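Long-range contact in V-type ATP synthase alpha chain (Nanoarchaeum equitans Kin4-M, PDB 5BN3), which is the nucleotide-binding A subunit of an archaeal rotary ATPase, built from a beta-barrel, a barrel-sandwich, a P-loop and a helical C-terminal domain: residues A[111-123]-A[128-140]. Numbering follows the deposited sequence.
Sequences KKVWEFIPKKKKG and GGDIIGTVNENGF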
loop_
_atom_site.group_PDB
_atom_site.type_symbol
_atom_site.label_atom_id
_atom_site.label_comp_id
_atom_site.label_asym_id
_atom_site.label_seq_id
_atom_site.Cartn_x
_atom_site.Cartn_y
_atom_site.Cartn_z
ATOM N N LYS A 111 57.726 -1.080 0.773
ATOM C CA LYS A 111 59.010 -1.311 1.434
ATOM C C LYS A 111 59.228 -2.765 1.838
ATOM O O LYS A 111 60.366 -3.202 2.013
ATOM C CB LYS A 111 59.156 -0.397 2.652
ATOM C CG LYS A 111 59.378 1.061 2.296
ATOM C CD LYS A 111 59.365 1.944 3.530
ATOM C CE LYS A 111 59.805 3.356 3.188
ATOM N NZ LYS A 111 61.199 3.381 2.663
ATOM N N LYS A 112 58.135 -3.506 1.994
ATOM C CA LYS A 112 58.203 -4.932 2.305
ATOM C C LYS A 112 59.038 -5.682 1.265
ATOM O O LYS A 112 58.858 -5.493 0.059
ATOM C CB LYS A 112 56.794 -5.526 2.372
ATOM C CG LYS A 112 56.750 -7.041 2.366
ATOM C CD LYS A 112 57.049 -7.641 3.732
ATOM C CE LYS A 112 57.063 -9.164 3.655
ATOM N NZ LYS A 112 57.185 -9.802 4.998
ATOM N N VAL A 113 59.956 -6.522 1.735
ATOM C CA VAL A 113 60.841 -7.262 0.840
ATOM C C VAL A 113 60.340 -8.686 0.613
ATOM O O VAL A 113 60.207 -9.465 1.557
ATOM C CB VAL A 113 62.287 -7.300 1.377
ATOM C CG1 VAL A 113 63.160 -8.147 0.473
ATOM C CG2 VAL A 113 62.852 -5.891 1.477
ATOM N N TRP A 114 60.069 -9.021 -0.644
ATOM C CA TRP A 114 59.550 -10.341 -0.991
ATOM C C TRP A 114 60.622 -11.222 -1.617
ATOM O O TRP A 114 61.565 -10.719 -2.225
ATOM C CB TRP A 114 58.380 -10.200 -1.966
ATOM C CG TRP A 114 57.267 -9.361 -1.431
ATOM C CD1 TRP A 114 56.988 -8.063 -1.745
ATOM C CD2 TRP A 114 56.285 -9.764 -0.474
ATOM N NE1 TRP A 114 55.886 -7.636 -1.043
ATOM C CE2 TRP A 114 55.434 -8.664 -0.256
ATOM C CE3 TRP A 114 56.038 -10.954 0.216
ATOM C CZ2 TRP A 114 54.353 -8.719 0.626
ATOM C CZ3 TRP A 114 54.972 -11.008 1.087
ATOM C CH2 TRP A 114 54.143 -9.898 1.288
ATOM N N GLU A 115 60.474 -12.537 -1.478
ATOM C CA GLU A 115 61.369 -13.469 -2.162
ATOM C C GLU A 115 60.677 -14.074 -3.380
ATOM O O GLU A 115 59.728 -14.850 -3.247
ATOM C CB GLU A 115 61.855 -14.574 -1.219
ATOM C CG GLU A 115 62.851 -15.529 -1.868
ATOM C CD GLU A 115 63.595 -16.384 -0.860
ATOM O OE1 GLU A 115 64.806 -16.147 -0.659
ATOM O OE2 GLU A 115 62.976 -17.299 -0.279
ATOM N N PHE A 116 61.159 -13.710 -4.564
ATOM C CA PHE A 116 60.581 -14.174 -5.819
ATOM C C PHE A 116 61.352 -15.361 -6.398
ATOM O O PHE A 116 62.556 -15.269 -6.644
ATOM C CB PHE A 116 60.545 -13.020 -6.826
ATOM C CG PHE A 116 60.071 -13.416 -8.192
ATOM C CD1 PHE A 116 58.743 -13.743 -8.410
ATOM C CD2 PHE A 116 60.952 -13.446 -9.262
ATOM C CE1 PHE A 116 58.300 -14.101 -9.669
ATOM C CE2 PHE A 116 60.518 -13.804 -10.527
ATOM C CZ PHE A 116 59.188 -14.132 -10.731
ATOM N N ILE A 117 60.653 -16.473 -6.607
ATOM C CA ILE A 117 61.243 -17.664 -7.211
ATOM C C ILE A 117 60.650 -17.883 -8.604
ATOM O O ILE A 117 59.467 -18.204 -8.732
ATOM C CB ILE A 117 60.989 -18.913 -6.338
ATOM C CG1 ILE A 117 61.572 -18.719 -4.933
ATOM C CG2 ILE A 117 61.572 -20.154 -6.995
ATOM C CD1 ILE A 117 61.239 -19.842 -3.967
ATOM N N PRO A 118 61.472 -17.712 -9.654
ATOM C CA PRO A 118 60.985 -17.794 -11.037
ATOM C C PRO A 118 60.571 -19.209 -11.433
ATOM O O PRO A 118 61.103 -20.180 -10.897
ATOM C CB PRO A 118 62.199 -17.349 -11.862
ATOM C CG PRO A 118 63.373 -17.697 -11.019
ATOM C CD PRO A 118 62.926 -17.475 -9.594
ATOM N N LYS A 119 59.618 -19.315 -12.353
ATOM C CA LYS A 119 59.178 -20.611 -12.849
ATOM C C LYS A 119 59.381 -20.686 -14.351
ATOM O O LYS A 119 59.034 -21.677 -14.991
ATOM C CB LYS A 119 57.710 -20.855 -12.494
ATOM C CG LYS A 119 57.474 -21.124 -11.019
ATOM C CD LYS A 119 58.358 -22.265 -10.535
ATOM C CE LYS A 119 58.049 -22.643 -9.095
ATOM N NZ LYS A 119 58.851 -23.821 -8.655
ATOM N N LYS A 120 59.948 -19.620 -14.904
ATOM C CA LYS A 120 60.271 -19.572 -16.321
ATOM C C LYS A 120 61.751 -19.263 -16.493
ATOM O O LYS A 120 62.388 -18.716 -15.590
ATOM C CB LYS A 120 59.436 -18.502 -17.021
ATOM C CG LYS A 120 57.937 -18.641 -16.840
ATOM C CD LYS A 120 57.408 -19.941 -17.422
ATOM C CE LYS A 120 56.645 -19.699 -18.716
ATOM N NZ LYS A 120 55.516 -20.662 -18.882
ATOM N N LYS A 121 62.297 -19.623 -17.649
ATOM C CA LYS A 121 63.692 -19.335 -17.950
ATOM C C LYS A 121 63.798 -18.238 -18.996
ATOM O O LYS A 121 62.830 -17.938 -19.695
ATOM C CB LYS A 121 64.404 -20.591 -18.456
ATOM C CG LYS A 121 64.499 -21.708 -17.433
ATOM C CD LYS A 121 65.205 -22.922 -18.015
ATOM C CE LYS A 121 65.368 -24.024 -16.981
ATOM N NZ LYS A 121 66.056 -25.208 -17.567
ATOM N N LYS A 122 64.979 -17.638 -19.087
ATOM C CA LYS A 122 65.279 -16.673 -20.133
ATOM C C LYS A 122 65.106 -17.353 -21.488
ATOM O O LYS A 122 65.516 -18.500 -21.668
ATOM C CB LYS A 122 66.717 -16.180 -19.964
ATOM C CG LYS A 122 67.145 -15.064 -20.899
ATOM C CD LYS A 122 68.597 -14.695 -20.624
ATOM C CE LYS A 122 69.164 -13.786 -21.697
ATOM N NZ LYS A 122 70.642 -13.653 -21.569
ATOM N N GLY A 123 64.474 -16.661 -22.431
ATOM C CA GLY A 123 64.248 -17.226 -23.749
ATOM C C GLY A 123 62.920 -17.946 -23.882
ATOM O O GLY A 123 62.495 -18.272 -24.990
ATOM N N GLY A 128 49.595 -14.121 -21.836
ATOM C CA GLY A 128 48.819 -13.512 -20.768
ATOM C C GLY A 128 48.300 -14.493 -19.734
ATOM O O GLY A 128 47.779 -15.557 -20.079
ATOM N N GLY A 129 48.455 -14.144 -18.462
ATOM C CA GLY A 129 47.950 -14.974 -17.385
ATOM C C GLY A 129 48.889 -16.080 -16.936
ATOM O O GLY A 129 48.577 -16.806 -15.989
ATOM N N ASP A 130 50.030 -16.218 -17.607
ATOM C CA ASP A 130 51.001 -17.251 -17.249
ATOM C C ASP A 130 51.647 -16.989 -15.890
ATOM O O ASP A 130 51.870 -15.838 -15.509
ATOM C CB ASP A 130 52.093 -17.369 -18.317
ATOM C CG ASP A 130 51.628 -18.106 -19.559
ATOM O OD1 ASP A 130 50.617 -18.835 -19.483
ATOM O OD2 ASP A 130 52.288 -17.964 -20.611
ATOM N N ILE A 131 51.948 -18.062 -15.164
ATOM C CA ILE A 131 52.672 -17.956 -13.903
ATOM C C ILE A 131 54.168 -17.811 -14.178
ATOM O O ILE A 131 54.815 -18.750 -14.646
ATOM C CB ILE A 131 52.429 -19.194 -13.014
ATOM C CG1 ILE A 131 50.937 -19.334 -12.695
ATOM C CG2 ILE A 131 53.233 -19.096 -11.730
ATOM C CD1 ILE A 131 50.590 -20.601 -11.939
ATOM N N ILE A 132 54.713 -16.632 -13.894
ATOM C CA ILE A 132 56.119 -16.350 -14.165
ATOM C C ILE A 132 57.000 -16.744 -12.978
ATOM O O ILE A 132 58.213 -16.918 -13.121
ATOM C CB ILE A 132 56.331 -14.864 -14.549
ATOM C CG1 ILE A 132 57.684 -14.663 -15.234
ATOM C CG2 ILE A 132 56.183 -13.955 -13.333
ATOM C CD1 ILE A 132 57.869 -13.283 -15.813
ATOM N N GLY A 133 56.378 -16.895 -11.811
ATOM C CA GLY A 133 57.088 -17.293 -10.607
ATOM C C GLY A 133 56.197 -17.281 -9.377
ATOM O O GLY A 133 54.999 -17.017 -9.479
ATOM N N THR A 134 56.776 -17.567 -8.213
ATOM C CA THR A 134 56.011 -17.587 -6.967
ATOM C C THR A 134 56.647 -16.736 -5.871
ATOM O O THR A 134 57.860 -16.524 -5.855
ATOM C CB THR A 134 55.805 -19.023 -6.430
ATOM O OG1 THR A 134 57.077 -19.645 -6.213
ATOM C CG2 THR A 134 54.997 -19.857 -7.410
ATOM N N VAL A 135 55.810 -16.253 -4.957
ATOM C CA VAL A 135 56.268 -15.519 -3.783
ATOM C C VAL A 135 55.620 -16.111 -2.537
ATOM O O VAL A 135 54.399 -16.258 -2.479
ATOM C CB VAL A 135 55.895 -14.026 -3.878
ATOM C CG1 VAL A 135 56.150 -13.326 -2.555
ATOM C CG2 VAL A 135 56.679 -13.349 -4.983
ATOM N N ASN A 136 56.426 -16.468 -1.542
ATOM C CA ASN A 136 55.862 -16.907 -0.272
ATOM C C ASN A 136 55.318 -15.719 0.511
ATOM O O ASN A 136 56.075 -14.851 0.947
ATOM C CB ASN A 136 56.889 -17.668 0.570
ATOM C CG ASN A 136 56.335 -18.090 1.922
ATOM O OD1 ASN A 136 55.649 -19.107 2.036
ATOM N ND2 ASN A 136 56.632 -17.307 2.954
ATOM N N GLU A 137 54.000 -15.676 0.676
ATOM C CA GLU A 137 53.367 -14.620 1.454
ATOM C C GLU A 137 52.876 -15.202 2.778
ATOM O O GLU A 137 51.715 -15.594 2.902
ATOM C CB GLU A 137 52.213 -13.992 0.664
ATOM C CG GLU A 137 51.690 -12.681 1.243
ATOM C CD GLU A 137 50.775 -11.945 0.282
ATOM O OE1 GLU A 137 50.520 -12.469 -0.825
ATOM O OE2 GLU A 137 50.309 -10.837 0.626
ATOM N N ASN A 138 53.782 -15.265 3.753
ATOM C CA ASN A 138 53.509 -15.829 5.079
ATOM C C ASN A 138 52.847 -17.208 5.062
ATOM O O ASN A 138 51.875 -17.449 5.779
ATOM C CB ASN A 138 52.704 -14.846 5.939
ATOM C CG ASN A 138 53.492 -13.593 6.283
ATOM O OD1 ASN A 138 54.336 -13.604 7.181
ATOM N ND2 ASN A 138 53.214 -12.504 5.575
ATOM N N GLY A 139 53.383 -18.110 4.247
ATOM C CA GLY A 139 52.873 -19.467 4.179
ATOM C C GLY A 139 52.005 -19.756 2.969
ATOM O O GLY A 139 51.716 -20.917 2.675
ATOM N N PHE A 140 51.580 -18.708 2.269
ATOM C CA PHE A 140 50.774 -18.879 1.066
ATOM C C PHE A 140 51.627 -18.737 -0.191
ATOM O O PHE A 140 52.391 -17.777 -0.326
ATOM C CB PHE A 140 49.629 -17.864 1.039
ATOM C CG PHE A 140 48.670 -18.064 -0.101
ATOM C CD1 PHE A 140 47.635 -18.979 0.003
ATOM C CD2 PHE A 140 48.800 -17.335 -1.274
ATOM C CE1 PHE A 140 46.748 -19.170 -1.042
ATOM C CE2 PHE A 140 47.917 -17.521 -2.325
ATOM C CZ PHE A 140 46.891 -18.440 -2.208
HETATM O O HOH W 1 58.570 -13.820 0.269
#
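Ile117 and Thr134 face each other as an antiparallel hydrogen-bonded pair: Ile117 N meets Thr134 O at 2.9 Å in a straight bond (180°), and Thr134 N returns to Ile117 O at 2.8 Å. Two residues on, Lys119 N reaches Ile132 O at 2.9 Å, from above the carbonyl plane. Between these bonds Gly133, with no side chain, lets Pro118 come to a CA–CA distance of 4.0 Å and Phe116 CE1 to 3.5 Å from its own CA. With its CG anti to the backbone N (chi1 175°), the Phe116 ring reaches along strand 131-137; Val135 CG2 meets its edge and Ile132 CG2 its CZ. Val135 CG1 also comes to 3.6 Å from Trp114 CE3, while CZ3 and CH2 of the indole touch CG of Glu137, whose carboxylate is held by His142 and Gly74. Toward Glu115 and Asn136 the strands splay, and a water takes over, accepting from Glu115 N and donating to Asn136 O (2.8 Å). The lysine end is looser: bent Lys120 lays CG against Ile131 O, yet its NZ stays 4.5 Å from Asp130 OD2, beyond a salt bridge. Ile144 touches both Phe116 and Ile132, and Ile157 packs on Ile132 and Pro118. Strands 114-118 and 131-137 are the central pair of a four-stranded antiparallel sheet, flanked by 160-162 and 140-145, in the barrel-sandwich domain of this V-type subunit A.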